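Transcriptional regulator, TetR family (Agrobacterium tumefaciens, PDB 2G7S) probably binds operator DNA as a dimer and regulates transcription, as TetR-family proteins do, perhaps in response to a small ligand. Local coordinates at residues N157-S171 and A178-E190. Residues are numbered along the deposited sequence; the frame is centred on the assembly and turned at random. Where two conformers were deposited one is given.
Sequences NAEIFMATVHGAMLS and AATFGAITRPMLE
Ala168 and Phe181, whose CA atoms come nearest across the contact, give a worked example of how a small residue lets two antiparallel helices approach. The axes of segments 157-171 and 180-190 come within 8.4 Å at an angle of 159°, and no hydrogen bond crosses between them.

Apolar contacts dominate. Ala168 CB lies 3.6 Å from Phe181 CD1, oblique to the ring, and also touches CG2 of both Ile184 and Thr185. A first torsion of -177° swings the Phe181 ring away from its own N and lays its edge along helix 154-173: CE1 comes 3.5 Å from Val165 O, while Val165 CG1 and Met169 N lie at the rim near the ring plane. Towards one end, Thr180 CG2 and Ile184 CD1 pack on Ser171 CB. At the other, selenomethionine Met188 reaches across fully extended; in the conformers modelled here, each residue having an alternate, its SE makes a Met-aromatic contact at the edge of the Phe161 ring.

The hydroxyls of Thr164 and Thr185 turn back on their own helices. Thr164 OG1 bonds Ile160 O at 2.7 Å and Thr185 OG1 bonds Phe181 O at 2.8 Å, each donor above the carbonyl plane. These bonds leave Thr164 CG2 against Ile184 CG2 (3.7 Å) and Thr185 CG2 against Ala168.

Ile184 also packs on Ala163 of the second subunit, consistent with the dimerisation role of the C-terminal helices in TetR-family proteins. With the hydroxyls of Thr164 and Thr185 bonded within their own helices, cohesion across the buried seam rests on shape and dispersion.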
loop_
_atom_site.group_PDB
_atom_site.type_symbol
_atom_site.label_atom_id
_atom_site.label_comp_id
_atom_site.label_asym_id
_atom_site.label_seq_id
_atom_site.Cartn_x
_atom_site.Cartn_y
_atom_site.Cartn_z
ATOM N N ASN A 157 17.389 5.724 -4.874
ATOM C CA ASN A 157 16.579 5.374 -6.048
ATOM C C ASN A 157 15.897 4.018 -5.894
ATOM O O ASN A 157 14.770 3.842 -6.402
ATOM C CB ASN A 157 17.431 5.424 -7.298
ATOM C CG ASN A 157 17.584 6.866 -7.785
ATOM O OD1 ASN A 157 16.734 7.365 -8.517
ATOM N ND2 ASN A 157 18.661 7.541 -7.333
ATOM N N ALA A 158 16.567 3.066 -5.271
ATOM C CA ALA A 158 15.918 1.765 -5.000
ATOM C C ALA A 158 14.679 1.942 -4.112
ATOM O O ALA A 158 13.650 1.298 -4.312
ATOM C CB ALA A 158 16.914 0.846 -4.257
ATOM N N GLU A 159 14.806 2.768 -3.074
ATOM C CA GLU A 159 13.684 3.007 -2.193
ATOM C C GLU A 159 12.532 3.678 -2.921
ATOM O O GLU A 159 11.343 3.319 -2.691
ATOM C CB GLU A 159 14.136 3.838 -0.988
ATOM C CG GLU A 159 15.022 3.099 0.008
ATOM C CD GLU A 159 14.242 2.069 0.827
ATOM O OE1 GLU A 159 13.076 2.368 1.216
ATOM O OE2 GLU A 159 14.848 1.039 1.129
ATOM N N ILE A 160 12.841 4.613 -3.850
ATOM C CA ILE A 160 11.763 5.209 -4.678
ATOM C C ILE A 160 11.168 4.148 -5.585
ATOM O O ILE A 160 9.925 4.076 -5.737
ATOM C CB ILE A 160 12.337 6.406 -5.446
ATOM C CG1 ILE A 160 12.650 7.576 -4.474
ATOM C CG2 ILE A 160 11.392 6.851 -6.574
ATOM C CD1 ILE A 160 13.662 8.568 -5.020
ATOM N N PHE A 161 12.000 3.367 -6.249
ATOM C CA PHE A 161 11.390 2.409 -7.188
ATOM C C PHE A 161 10.553 1.349 -6.438
ATOM O O PHE A 161 9.492 0.912 -6.931
ATOM C CB PHE A 161 12.517 1.780 -7.998
ATOM C CG PHE A 161 12.032 0.834 -9.056
ATOM C CD1 PHE A 161 11.470 1.334 -10.222
ATOM C CD2 PHE A 161 12.188 -0.549 -8.904
ATOM C CE1 PHE A 161 10.991 0.441 -11.203
ATOM C CE2 PHE A 161 11.745 -1.436 -9.886
ATOM C CZ PHE A 161 11.169 -0.917 -11.056
HETATM N N MSE A 162 11.010 0.892 -5.279
HETATM C CA MSE A 162 10.204 -0.090 -4.532
HETATM C C MSE A 162 8.900 0.545 -4.097
HETATM O O MSE A 162 7.815 -0.096 -4.205
HETATM C CB MSE A 162 11.020 -0.551 -3.279
HETATM C CG MSE A 162 10.201 -1.584 -2.475
HETATM SE SE MSE A 162 11.276 -2.508 -1.150
HETATM C CE MSE A 162 11.574 -0.986 0.041
ATOM N N ALA A 163 8.908 1.791 -3.605
ATOM C CA ALA A 163 7.692 2.451 -3.166
ATOM C C ALA A 163 6.747 2.644 -4.368
ATOM O O ALA A 163 5.513 2.558 -4.250
ATOM C CB ALA A 163 8.005 3.779 -2.516
ATOM N N THR A 164 7.316 2.981 -5.526
ATOM C CA THR A 164 6.484 3.176 -6.743
ATOM C C THR A 164 5.820 1.868 -7.126
ATOM O O THR A 164 4.627 1.875 -7.478
ATOM C CB THR A 164 7.364 3.710 -7.888
ATOM O OG1 THR A 164 8.004 4.954 -7.422
ATOM C CG2 THR A 164 6.507 4.035 -9.070
ATOM N N VAL A 165 6.539 0.749 -7.067
ATOM C CA VAL A 165 5.968 -0.575 -7.361
ATOM C C VAL A 165 4.817 -0.863 -6.383
ATOM O O VAL A 165 3.747 -1.324 -6.826
ATOM C CB VAL A 165 7.103 -1.643 -7.293
ATOM C CG1 VAL A 165 6.592 -3.025 -7.174
ATOM C CG2 VAL A 165 8.053 -1.507 -8.530
ATOM N N HIS A 166 5.078 -0.674 -5.076
ATOM C CA HIS A 166 4.026 -1.009 -4.124
ATOM C C HIS A 166 2.820 -0.056 -4.288
ATOM O O HIS A 166 1.649 -0.505 -4.175
ATOM C CB HIS A 166 4.578 -0.903 -2.738
ATOM C CG HIS A 166 5.575 -1.969 -2.450
ATOM N ND1 HIS A 166 6.511 -1.842 -1.441
ATOM C CD2 HIS A 166 5.774 -3.190 -3.007
ATOM C CE1 HIS A 166 7.256 -2.963 -1.391
ATOM N NE2 HIS A 166 6.834 -3.797 -2.343
ATOM N N GLY A 167 3.079 1.219 -4.599
ATOM C CA GLY A 167 1.978 2.132 -4.777
ATOM C C GLY A 167 1.245 1.803 -6.077
ATOM O O GLY A 167 0.022 2.078 -6.182
ATOM N N ALA A 168 1.956 1.338 -7.113
ATOM C CA ALA A 168 1.317 1.011 -8.389
ATOM C C ALA A 168 0.434 -0.245 -8.259
ATOM O O ALA A 168 -0.646 -0.300 -8.871
ATOM C CB ALA A 168 2.401 0.793 -9.446
HETATM N N MSE A 169 0.892 -1.259 -7.491
HETATM C CA MSE A 169 0.059 -2.412 -7.204
HETATM C C MSE A 169 -1.251 -1.921 -6.559
HETATM O O MSE A 169 -2.364 -2.511 -6.803
HETATM C CB MSE A 169 0.780 -3.372 -6.133
HETATM C CG MSE A 169 1.833 -4.167 -6.650
HETATM SE SE MSE A 169 2.508 -4.963 -4.932
HETATM C CE MSE A 169 4.186 -5.735 -6.126
ATOM N N LEU A 170 -1.136 -0.963 -5.652
ATOM C CA LEU A 170 -2.288 -0.488 -4.919
ATOM C C LEU A 170 -3.242 0.220 -5.873
ATOM O O LEU A 170 -4.465 -0.012 -5.863
ATOM C CB LEU A 170 -1.821 0.496 -3.820
ATOM C CG LEU A 170 -2.902 0.892 -2.848
ATOM C CD1 LEU A 170 -3.295 -0.301 -1.968
ATOM C CD2 LEU A 170 -2.444 2.057 -1.987
ATOM N N SER A 171 -2.712 1.109 -6.746
ATOM C CA SER A 171 -3.609 1.789 -7.720
ATOM C C SER A 171 -4.256 0.790 -8.667
ATOM O O SER A 171 -5.429 0.971 -8.997
ATOM C CB SER A 171 -2.878 2.884 -8.519
ATOM O OG SER A 171 -2.707 4.010 -7.630
ATOM N N ALA A 178 -5.534 -3.094 -15.690
ATOM C CA ALA A 178 -4.306 -3.847 -16.076
ATOM C C ALA A 178 -3.197 -2.988 -16.776
ATOM O O ALA A 178 -2.082 -3.454 -16.987
ATOM C CB ALA A 178 -4.668 -5.078 -16.943
ATOM N N ALA A 179 -3.447 -1.744 -17.101
ATOM C CA ALA A 179 -2.348 -0.924 -17.616
ATOM C C ALA A 179 -1.805 -0.012 -16.551
ATOM O O ALA A 179 -0.743 0.490 -16.761
ATOM C CB ALA A 179 -2.841 -0.025 -18.770
ATOM N N THR A 180 -2.501 0.178 -15.424
ATOM C CA THR A 180 -2.016 1.099 -14.392
ATOM C C THR A 180 -0.615 0.777 -13.901
ATOM O O THR A 180 0.193 1.690 -13.672
ATOM C CB THR A 180 -3.031 1.031 -13.220
ATOM O OG1 THR A 180 -4.213 1.674 -13.700
ATOM C CG2 THR A 180 -2.582 1.680 -12.039
ATOM N N PHE A 181 -0.332 -0.507 -13.671
ATOM C CA PHE A 181 0.939 -0.831 -13.025
ATOM C C PHE A 181 2.117 -0.388 -13.887
ATOM O O PHE A 181 3.044 0.313 -13.389
ATOM C CB PHE A 181 1.028 -2.332 -12.720
ATOM C CG PHE A 181 2.293 -2.721 -11.980
ATOM C CD1 PHE A 181 2.387 -2.602 -10.601
ATOM C CD2 PHE A 181 3.387 -3.176 -12.674
ATOM C CE1 PHE A 181 3.592 -2.938 -9.930
ATOM C CE2 PHE A 181 4.573 -3.502 -12.035
ATOM C CZ PHE A 181 4.685 -3.390 -10.656
ATOM N N GLY A 182 2.075 -0.691 -15.189
ATOM C CA GLY A 182 3.136 -0.240 -16.064
ATOM C C GLY A 182 3.145 1.271 -16.278
ATOM O O GLY A 182 4.193 1.917 -16.391
ATOM N N ALA A 183 1.941 1.863 -16.348
ATOM C CA ALA A 183 1.871 3.303 -16.593
ATOM C C ALA A 183 2.513 4.092 -15.464
ATOM O O ALA A 183 2.986 5.243 -15.670
ATOM C CB ALA A 183 0.419 3.734 -16.712
ATOM N N ILE A 184 2.530 3.517 -14.261
ATOM C CA ILE A 184 3.130 4.221 -13.137
ATOM C C ILE A 184 4.625 3.880 -13.009
ATOM O O ILE A 184 5.418 4.813 -12.659
ATOM C CB ILE A 184 2.385 3.867 -11.835
ATOM C CG1 ILE A 184 1.006 4.526 -11.876
ATOM C CG2 ILE A 184 3.161 4.268 -10.575
ATOM C CD1 ILE A 184 0.063 3.970 -10.832
ATOM N N THR A 185 5.003 2.612 -13.214
ATOM C CA THR A 185 6.368 2.220 -12.904
ATOM C C THR A 185 7.357 2.422 -14.070
ATOM O O THR A 185 8.554 2.659 -13.822
ATOM C CB THR A 185 6.442 0.748 -12.504
ATOM O OG1 THR A 185 5.851 -0.078 -13.520
ATOM C CG2 THR A 185 5.736 0.481 -11.164
ATOM N N ARG A 186 6.857 2.345 -15.301
ATOM C CA ARG A 186 7.787 2.323 -16.439
ATOM C C ARG A 186 8.428 3.707 -16.692
ATOM O O ARG A 186 9.553 3.780 -17.208
ATOM C CB ARG A 186 7.107 1.709 -17.678
ATOM C CG ARG A 186 6.946 0.182 -17.413
ATOM C CD ARG A 186 6.125 -0.442 -18.555
ATOM N NE ARG A 186 6.028 -1.892 -18.398
ATOM C CZ ARG A 186 7.038 -2.691 -18.686
ATOM N NH1 ARG A 186 8.221 -2.181 -19.135
ATOM N NH2 ARG A 186 6.899 -4.035 -18.524
ATOM N N PRO A 187 7.707 4.819 -16.485
ATOM C CA PRO A 187 8.394 6.109 -16.778
ATOM C C PRO A 187 9.727 6.285 -16.025
ATOM O O PRO A 187 10.668 6.857 -16.581
ATOM C CB PRO A 187 7.334 7.168 -16.451
ATOM C CG PRO A 187 6.019 6.441 -16.793
ATOM C CD PRO A 187 6.261 5.011 -16.251
HETATM N N MSE A 188 9.840 5.747 -14.800
HETATM C CA MSE A 188 11.122 5.879 -14.069
HETATM C C MSE A 188 12.214 5.175 -14.838
HETATM O O MSE A 188 13.331 5.705 -15.004
HETATM C CB MSE A 188 11.058 5.330 -12.636
HETATM C CG MSE A 188 12.471 5.433 -11.964
HETATM SE SE MSE A 188 12.415 5.091 -10.097
HETATM C CE MSE A 188 14.397 4.711 -9.833
ATOM N N LEU A 189 11.889 3.982 -15.324
ATOM C CA LEU A 189 12.857 3.137 -16.033
ATOM C C LEU A 189 13.356 3.872 -17.248
ATOM O O LEU A 189 14.560 3.879 -17.550
ATOM C CB LEU A 189 12.150 1.796 -16.402
ATOM C CG LEU A 189 12.515 0.622 -15.473
ATOM C CD1 LEU A 189 11.616 -0.455 -15.958
ATOM C CD2 LEU A 189 13.905 0.117 -15.708
ATOM N N GLU A 190 12.451 4.537 -17.975
ATOM C CA GLU A 190 12.899 5.255 -19.158
ATOM C C GLU A 190 13.641 6.524 -18.775
ATOM O O GLU A 190 14.635 6.938 -19.421
ATOM C CB GLU A 190 11.689 5.496 -20.062
ATOM C CG GLU A 190 10.821 4.174 -20.354
ATOM C CD GLU A 190 11.639 3.075 -21.107
ATOM O OE1 GLU A 190 12.442 3.422 -21.988
ATOM O OE2 GLU A 190 11.481 1.848 -20.810
#